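Side-chain contacts in antifreeze protein (Uncultured bacterium, PDB 6EIO), which binds ice crystals, probably through two faces of a beta-helical domain, and so acts as an antifreeze protein: residues I28-A33 / E209-A214; D96-V101 / Y175-S180. All coordinates share one frame; numbering follows the deposited sequence. Where two conformers were deposited one is given.

Overall arrangement
Both contacts lie on one side of a right-handed beta-helix, in the layer where the long helix 81-99 and the N-terminal loop run alongside its coils. The centres of contact 1 and contact 2 are about 13 Å apart. Along the chain, 28-33 comes first, then the end of the helix with 96-101, then strand 174-178, and last strand 207-214, so contact 2 falls wholly within the sequence that contact 1 spans. The two strands belong to the same parallel face, with strand 193-196 between them. Ile28 joins the contacts by packing CD1 on Ala97 CB, and its N makes a weak, probable hydrogen bond with Tyr175 OH. Loop and helix thus cover neighbouring coils as one layer.

Contact 1 (I28-A33 / E209-A214); sequences ITLGSA and EGRALA
The backbones of 28-33 and 209-214 stay well apart, with 8.3 Å between Ala33 CA and Leu213 CA, and no hydrogen bond crosses between them. Side chains bridge the distance. The chain turns a corner at Glu209 and Gly210 and then runs as a strand, from which Arg211 and Leu213 point at the loop. Leu30 and Arg211 approach from opposite directions. Leu30 CD1 sits over one face of the Arg211 guanidinium, displaced toward its rim, and lies 3.4 Å from Arg211 NH1. The same methyl is 3.7 Å from Arg211 CZ. Arg211 has CG anti to its carbonyl carbon (chi1 -56°), and its chain is extended from there to NE. This carries the charged group across to the loop. Ala33 O approaches the guanidinium obliquely and is 3.8 Å from Arg211 NE, without a hydrogen bond. The polar end is gripped by other residues: NH1 bonds to Thr193 OG1 and NH2 to Asn34 O. These bonds probably limit the rotation of the buried group. Beside it, Ala33 CB packs on Leu213 CD1 at 4.3 Å, a purely apolar touch. A bond of 3.0 Å from Ala33 N to Leu30 O closes the turn of the loop. CB of both Leu30 and Ala33 points toward the strand. Ala33 also rests on Ile90 of helix 81-99. The loop thus touches both the helix and the strands of the coil, in the layer flanking the beta-helix of this ice-binding fold.

Contact 2 (D96-V101 / Y175-S180); sequences DAAARV and YWQVSS
Ala97 and Ala98 lie against Gln177 where the last turn of helix 81-99 packs on a strand of the right-handed beta-helix, with the long alpha-helix alongside it, as in this ice-binding family. The backbones come close, 6.3 Å from Ala97 CA to Gln177 CA, and the small methyls of Ala97 and Ala98 make the approach. Tyr94 of the same helix also touches Gln177. Gln177 CB meets Ala97 CB at 3.8 Å. CG is anti to the backbone N (chi1 175°) and stays near the same methyl, 4.0 Å from Ala97 CB. The chain then bends at chi2 (-89°), which lays the amide alongside the helix end. CD touches Ala98 CB at 3.9 Å. OE1 is close to both Ala98 CB and CA, but these are packing contacts. NE2 turns back to its own strand end and donates to Ser179 OG, which lies nearly in the amide plane. Ser179 OG is also hydrogen-bonded to Ile151 O of the neighbouring strand. With an alanine at Gln177, Ser179 OG is likely to lose its amide donor, and a gap would probably open beside Ala98 CB. The helix end has its own brace. In a salt bridge, Arg100 grips Asp96 side-on, using NE and NH2 for the two carboxylate oxygens. Further bonds tie NH1 to Thr26 O and Gln25 OE1, and NH2 to Pro27 O, so the N-terminal loop is fastened to the same charged pair. Arg100 NE reaches Asp96 OD1 at 3.0 Å; the oxygen lies in the guanidinium plane, yet the nitrogen stands 45° out of the carboxylate plane.

Contact 1 (I28-A33 / E209-A214)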
ATOM      1  N   ILE A  28      -2.783  -9.406   7.596  1.00  7.47           N
ATOM      2  CA  ILE A  28      -2.620 -10.092   6.317  1.00  7.09           C
ATOM      3  C   ILE A  28      -1.156 -10.505   6.199  1.00  6.73           C
ATOM      4  O   ILE A  28      -0.267  -9.654   6.083  1.00  8.04           O
ATOM      5  CB  ILE A  28      -3.043  -9.211   5.143  1.00  7.94           C
ATOM      6  CG1 ILE A  28      -4.537  -8.934   5.259  1.00 10.37           C
ATOM      7  CG2 ILE A  28      -2.711  -9.885   3.800  1.00  8.76           C
ATOM      8  CD1 ILE A  28      -5.026  -7.891   4.313  1.00 15.71           C
ATOM      9  N   THR A  29      -0.892 -11.806   6.226  1.00  6.88           N
ATOM     10  CA  THR A  29       0.465 -12.318   6.081  0.57  6.59           C
ATOM     11  C   THR A  29       1.015 -11.926   4.716  1.00  6.07           C
ATOM     12  O   THR A  29       0.397 -12.257   3.697  1.00  6.56           O
ATOM     13  CB  THR A  29       0.389 -13.849   6.185  0.57  8.26           C
ATOM     14  OG1 THR A  29      -0.002 -14.216   7.506  0.57  9.92           O
ATOM     15  CG2 THR A  29       1.727 -14.485   5.889  0.57  9.41           C
ATOM     16  N   LEU A  30       2.175 -11.274   4.692  1.00  6.24           N
ATOM     17  CA  LEU A  30       2.862 -10.906   3.462  1.00  6.00           C
ATOM     18  C   LEU A  30       4.000 -11.854   3.128  1.00  5.99           C
ATOM     19  O   LEU A  30       4.608 -11.729   2.057  1.00  6.62           O
ATOM     20  CB  LEU A  30       3.409  -9.476   3.560  1.00  6.60           C
ATOM     21  CG  LEU A  30       2.360  -8.409   3.852  1.00  7.25           C
ATOM     22  CD1 LEU A  30       3.052  -7.057   4.004  1.00  8.85           C
ATOM     23  CD2 LEU A  30       1.259  -8.339   2.799  1.00  8.20           C
ATOM     24  N   GLY A  31       4.297 -12.794   4.012  1.00  6.49           N
ATOM     25  CA  GLY A  31       5.333 -13.751   3.710  1.00  7.39           C
ATOM     26  C   GLY A  31       6.655 -13.078   3.380  1.00  7.75           C
ATOM     27  O   GLY A  31       7.120 -12.154   4.069  1.00  8.40           O
ATOM     28  N   SER A  32       7.275 -13.565   2.308  1.00  8.06           N
ATOM     29  CA  SER A  32       8.589 -13.085   1.915  0.56  8.71           C
ATOM     30  C   SER A  32       8.565 -11.667   1.338  1.00  8.34           C
ATOM     31  O   SER A  32       9.632 -11.138   1.014  1.00  9.72           O
ATOM     32  CB  SER A  32       9.210 -14.097   0.944  0.56  7.69           C
ATOM     33  OG  SER A  32       8.400 -14.252  -0.196  0.56  6.25           O
ATOM     34  N   ALA A  33       7.397 -11.030   1.238  1.00  7.54           N
ATOM     35  CA  ALA A  33       7.341  -9.630   0.864  1.00  7.46           C
ATOM     36  C   ALA A  33       7.586  -8.693   2.030  1.00  6.58           C
ATOM     37  O   ALA A  33       7.705  -7.492   1.788  1.00  7.22           O
ATOM     38  CB  ALA A  33       6.009  -9.290   0.192  1.00  8.47           C
ATOM     39  N   GLU A 209       5.124   5.437   3.596  1.00  4.46           N
ATOM     40  CA  GLU A 209       5.531   4.653   4.756  1.00  4.16           C
ATOM     41  C   GLU A 209       4.661   3.396   4.676  1.00  4.26           C
ATOM     42  O   GLU A 209       3.459   3.450   4.967  1.00  4.88           O
ATOM     43  CB  GLU A 209       5.294   5.376   6.078  1.00  5.46           C
ATOM     44  CG  GLU A 209       5.495   4.372   7.265  1.00  5.68           C
ATOM     45  CD  GLU A 209       5.064   4.852   8.645  1.00  5.83           C
ATOM     46  OE1 GLU A 209       4.722   6.043   8.796  1.00  6.51           O
ATOM     47  OE2 GLU A 209       5.102   3.997   9.567  1.00  6.36           O
ATOM     48  N   GLY A 210       5.241   2.295   4.198  1.00  4.53           N
ATOM     49  CA  GLY A 210       4.418   1.172   3.773  1.00  4.94           C
ATOM     50  C   GLY A 210       5.146   0.375   2.706  1.00  4.72           C
ATOM     51  O   GLY A 210       6.375   0.259   2.752  1.00  5.02           O
ATOM     52  N   ARG A 211       4.372  -0.171   1.768  1.00  4.57           N
ATOM     53  CA  ARG A 211       4.924  -0.976   0.684  1.00  4.99           C
ATOM     54  C   ARG A 211       4.076  -0.758  -0.548  1.00  4.66           C
ATOM     55  O   ARG A 211       2.846  -0.647  -0.457  1.00  5.68           O
ATOM     56  CB  ARG A 211       4.894  -2.478   0.991  1.00  5.91           C
ATOM     57  CG  ARG A 211       5.602  -2.844   2.266  1.00  5.54           C
ATOM     58  CD  ARG A 211       5.528  -4.343   2.496  1.00  6.04           C
ATOM     59  NE  ARG A 211       6.144  -4.701   3.765  1.00  5.95           N
ATOM     60  CZ  ARG A 211       5.561  -4.529   4.941  1.00  6.25           C
ATOM     61  NH1 ARG A 211       4.324  -4.020   5.013  1.00  5.84           N
ATOM     62  NH2 ARG A 211       6.197  -4.882   6.053  1.00  8.32           N
ATOM     63  N   ALA A 212       4.733  -0.773  -1.706  1.00  4.59           N
ATOM     64  CA  ALA A 212       4.062  -0.714  -3.005  1.00  4.95           C
ATOM     65  C   ALA A 212       4.331  -2.038  -3.702  1.00  4.87           C
ATOM     66  O   ALA A 212       5.440  -2.264  -4.182  1.00  5.51           O
ATOM     67  CB  ALA A 212       4.578   0.455  -3.824  1.00  5.88           C
ATOM     68  N   LEU A 213       3.313  -2.905  -3.733  1.00  4.82           N
ATOM     69  CA  LEU A 213       3.457  -4.289  -4.193  1.00  5.29           C
ATOM     70  C   LEU A 213       2.537  -4.477  -5.405  1.00  5.29           C
ATOM     71  O   LEU A 213       1.321  -4.635  -5.248  1.00  5.93           O
ATOM     72  CB  LEU A 213       3.104  -5.261  -3.062  1.00  5.45           C
ATOM     73  CG  LEU A 213       3.829  -5.011  -1.739  1.00  5.63           C
ATOM     74  CD1 LEU A 213       3.372  -5.998  -0.681  1.00  6.42           C
ATOM     75  CD2 LEU A 213       5.358  -5.048  -1.879  1.00  6.53           C
ATOM     76  N   ALA A 214       3.120  -4.437  -6.600  1.00  5.80           N
ATOM     77  CA  ALA A 214       2.382  -4.609  -7.836  1.00  6.10           C
ATOM     78  C   ALA A 214       2.608  -6.030  -8.343  1.00  6.26           C
ATOM     79  O   ALA A 214       3.745  -6.474  -8.510  1.00  7.92           O
ATOM     80  CB  ALA A 214       2.844  -3.595  -8.879  1.00  6.78           C
TER

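Contact 2 (D96-V101 / Y175-S180)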
ATOM      1  N   ASP A  96      -6.091 -13.244  -0.049  1.00  6.71           N
ATOM      2  CA  ASP A  96      -6.575 -13.201   1.329  1.00  7.09           C
ATOM      3  C   ASP A  96      -7.354 -11.914   1.564  1.00  7.03           C
ATOM      4  O   ASP A  96      -8.516 -11.923   1.987  1.00  8.54           O
ATOM      5  CB  ASP A  96      -5.334 -13.320   2.246  1.00  7.29           C
ATOM      6  CG  ASP A  96      -5.612 -13.168   3.732  1.00  8.35           C
ATOM      7  OD1 ASP A  96      -6.773 -13.249   4.152  1.00 11.53           O
ATOM      8  OD2 ASP A  96      -4.634 -12.932   4.475  1.00  9.61           O
ATOM      9  N   ALA A  97      -6.728 -10.789   1.247  1.00  6.53           N
ATOM     10  CA  ALA A  97      -7.368  -9.493   1.436  1.00  6.42           C
ATOM     11  C   ALA A  97      -8.691  -9.417   0.694  1.00  6.64           C
ATOM     12  O   ALA A  97      -9.689  -8.954   1.248  1.00  7.96           O
ATOM     13  CB  ALA A  97      -6.425  -8.387   0.963  1.00  6.85           C
ATOM     14  N   ALA A  98      -8.710  -9.854  -0.570  1.00  6.55           N
ATOM     15  CA  ALA A  98      -9.898  -9.709  -1.404  1.00  7.35           C
ATOM     16  C   ALA A  98     -11.037 -10.617  -0.954  1.00  7.96           C
ATOM     17  O   ALA A  98     -12.205 -10.318  -1.230  1.00  9.63           O
ATOM     18  CB  ALA A  98      -9.545 -10.012  -2.859  1.00  8.80           C
ATOM     19  N   ALA A  99     -10.730 -11.737  -0.307  1.00  8.45           N
ATOM     20  CA  ALA A  99     -11.744 -12.709   0.066  1.00 10.37           C
ATOM     21  C   ALA A  99     -12.382 -12.419   1.407  1.00  9.91           C
ATOM     22  O   ALA A  99     -13.404 -13.031   1.732  1.00 12.30           O
ATOM     23  CB  ALA A  99     -11.135 -14.110   0.115  1.00 13.61           C
ATOM     24  N   ARG A 100     -11.825 -11.521   2.204  1.00  9.32           N
ATOM     25  CA  ARG A 100     -12.370 -11.319   3.535  1.00  9.39           C
ATOM     26  C   ARG A 100     -13.791 -10.787   3.471  1.00  8.33           C
ATOM     27  O   ARG A 100     -14.115  -9.944   2.636  1.00  7.91           O
ATOM     28  CB  ARG A 100     -11.486 -10.388   4.328  1.00 11.26           C
ATOM     29  CG  ARG A 100     -10.195 -11.078   4.580  1.00 14.36           C
ATOM     30  CD  ARG A 100      -9.285 -10.273   5.387  1.00 14.46           C
ATOM     31  NE  ARG A 100      -8.071 -11.030   5.664  1.00 11.54           N
ATOM     32  CZ  ARG A 100      -7.333 -10.845   6.747  1.00  9.00           C
ATOM     33  NH1 ARG A 100      -7.691  -9.936   7.645  1.00 10.18           N
ATOM     34  NH2 ARG A 100      -6.204 -11.528   6.918  1.00  8.53           N
ATOM     35  N   VAL A 101     -14.632 -11.292   4.370  1.00  9.01           N
ATOM     36  CA  VAL A 101     -16.003 -10.828   4.523  1.00  9.16           C
ATOM     37  C   VAL A 101     -16.333 -10.769   6.006  1.00  8.77           C
ATOM     38  O   VAL A 101     -15.792 -11.531   6.804  1.00  9.87           O
ATOM     39  CB  VAL A 101     -17.028 -11.737   3.802  1.00 11.93           C
ATOM     40  CG1 VAL A 101     -16.880 -11.648   2.294  1.00 14.87           C
ATOM     41  CG2 VAL A 101     -16.899 -13.186   4.268  1.00 17.90           C
ATOM     42  N   TYR A 175      -3.909  -2.039   5.058  1.00  5.01           N
ATOM     43  CA  TYR A 175      -3.745  -2.752   3.801  1.00  4.99           C
ATOM     44  C   TYR A 175      -4.767  -2.250   2.795  1.00  5.12           C
ATOM     45  O   TYR A 175      -5.964  -2.152   3.112  1.00  6.90           O
ATOM     46  CB  TYR A 175      -3.963  -4.235   4.010  1.00  5.75           C
ATOM     47  CG  TYR A 175      -3.113  -4.853   5.087  1.00  6.00           C
ATOM     48  CD1 TYR A 175      -3.557  -4.875   6.400  1.00  7.41           C
ATOM     49  CD2 TYR A 175      -1.886  -5.431   4.797  1.00  6.32           C
ATOM     50  CE1 TYR A 175      -2.826  -5.481   7.390  1.00  7.18           C
ATOM     51  CE2 TYR A 175      -1.136  -6.036   5.782  1.00  6.94           C
ATOM     52  CZ  TYR A 175      -1.634  -6.079   7.084  1.00  7.18           C
ATOM     53  OH  TYR A 175      -0.978  -6.730   8.100  1.00  8.76           O
ATOM     54  N   TRP A 176      -4.301  -1.996   1.577  1.00  4.92           N
ATOM     55  CA  TRP A 176      -5.120  -1.538   0.463  1.00  4.99           C
ATOM     56  C   TRP A 176      -5.006  -2.590  -0.639  1.00  4.94           C
ATOM     57  O   TRP A 176      -3.938  -2.734  -1.243  1.00  6.23           O
ATOM     58  CB  TRP A 176      -4.624  -0.196  -0.087  1.00  5.03           C
ATOM     59  CG  TRP A 176      -4.368   0.888   0.907  1.00  5.05           C
ATOM     60  CD1 TRP A 176      -3.239   1.050   1.669  1.00  4.93           C
ATOM     61  CD2 TRP A 176      -5.204   2.028   1.203  1.00  4.88           C
ATOM     62  NE1 TRP A 176      -3.334   2.180   2.439  1.00  4.95           N
ATOM     63  CE2 TRP A 176      -4.519   2.805   2.163  1.00  4.85           C
ATOM     64  CE3 TRP A 176      -6.441   2.483   0.731  1.00  5.80           C
ATOM     65  CZ2 TRP A 176      -5.027   4.008   2.645  1.00  5.48           C
ATOM     66  CZ3 TRP A 176      -6.950   3.681   1.226  1.00  6.43           C
ATOM     67  CH2 TRP A 176      -6.248   4.421   2.172  1.00  5.91           C
ATOM     68  N   GLN A 177      -6.091  -3.317  -0.902  1.00  4.73           N
ATOM     69  CA  GLN A 177      -6.131  -4.303  -1.969  1.00  5.07           C
ATOM     70  C   GLN A 177      -6.777  -3.633  -3.180  1.00  5.03           C
ATOM     71  O   GLN A 177      -7.933  -3.204  -3.115  1.00  6.04           O
ATOM     72  CB  GLN A 177      -6.929  -5.530  -1.495  1.00  5.78           C
ATOM     73  CG  GLN A 177      -7.133  -6.573  -2.584  1.00  7.32           C
ATOM     74  CD  GLN A 177      -8.375  -6.341  -3.411  1.00  6.74           C
ATOM     75  OE1 GLN A 177      -9.451  -6.029  -2.881  1.00  8.17           O
ATOM     76  NE2 GLN A 177      -8.232  -6.478  -4.725  1.00  7.82           N
ATOM     77  N   VAL A 178      -6.014  -3.523  -4.267  1.00  5.11           N
ATOM     78  CA  VAL A 178      -6.395  -2.728  -5.421  1.00  5.15           C
ATOM     79  C   VAL A 178      -6.550  -3.666  -6.618  1.00  5.26           C
ATOM     80  O   VAL A 178      -5.577  -4.287  -7.065  1.00  5.26           O
ATOM     81  CB  VAL A 178      -5.349  -1.636  -5.687  1.00  5.50           C
ATOM     82  CG1 VAL A 178      -5.693  -0.852  -6.956  1.00  6.81           C
ATOM     83  CG2 VAL A 178      -5.207  -0.714  -4.489  1.00  6.07           C
ATOM     84  N   SER A 179      -7.776  -3.759  -7.156  1.00  5.68           N
ATOM     85  CA  SER A 179      -8.042  -4.746  -8.192  1.00  6.11           C
ATOM     86  C   SER A 179      -7.534  -4.329  -9.562  1.00  5.96           C
ATOM     87  O   SER A 179      -7.443  -5.177 -10.455  1.00  7.37           O
ATOM     88  CB  SER A 179      -9.535  -5.059  -8.258  1.00  7.73           C
ATOM     89  OG  SER A 179     -10.020  -5.595  -7.041  1.00  9.81           O
ATOM     90  N   SER A 180      -7.212  -3.051  -9.749  1.00  6.19           N
ATOM     91  CA  SER A 180      -6.560  -2.631 -10.986  0.51  6.27           C
ATOM     92  C   SER A 180      -5.253  -1.938 -10.624  1.00  6.01           C
ATOM     93  O   SER A 180      -4.312  -2.629 -10.222  1.00  6.89           O
ATOM     94  CB  SER A 180      -7.494  -1.894 -11.934  0.51  7.21           C
ATOM     95  OG  SER A 180      -7.918  -0.727 -11.303  0.51  6.95           O
TER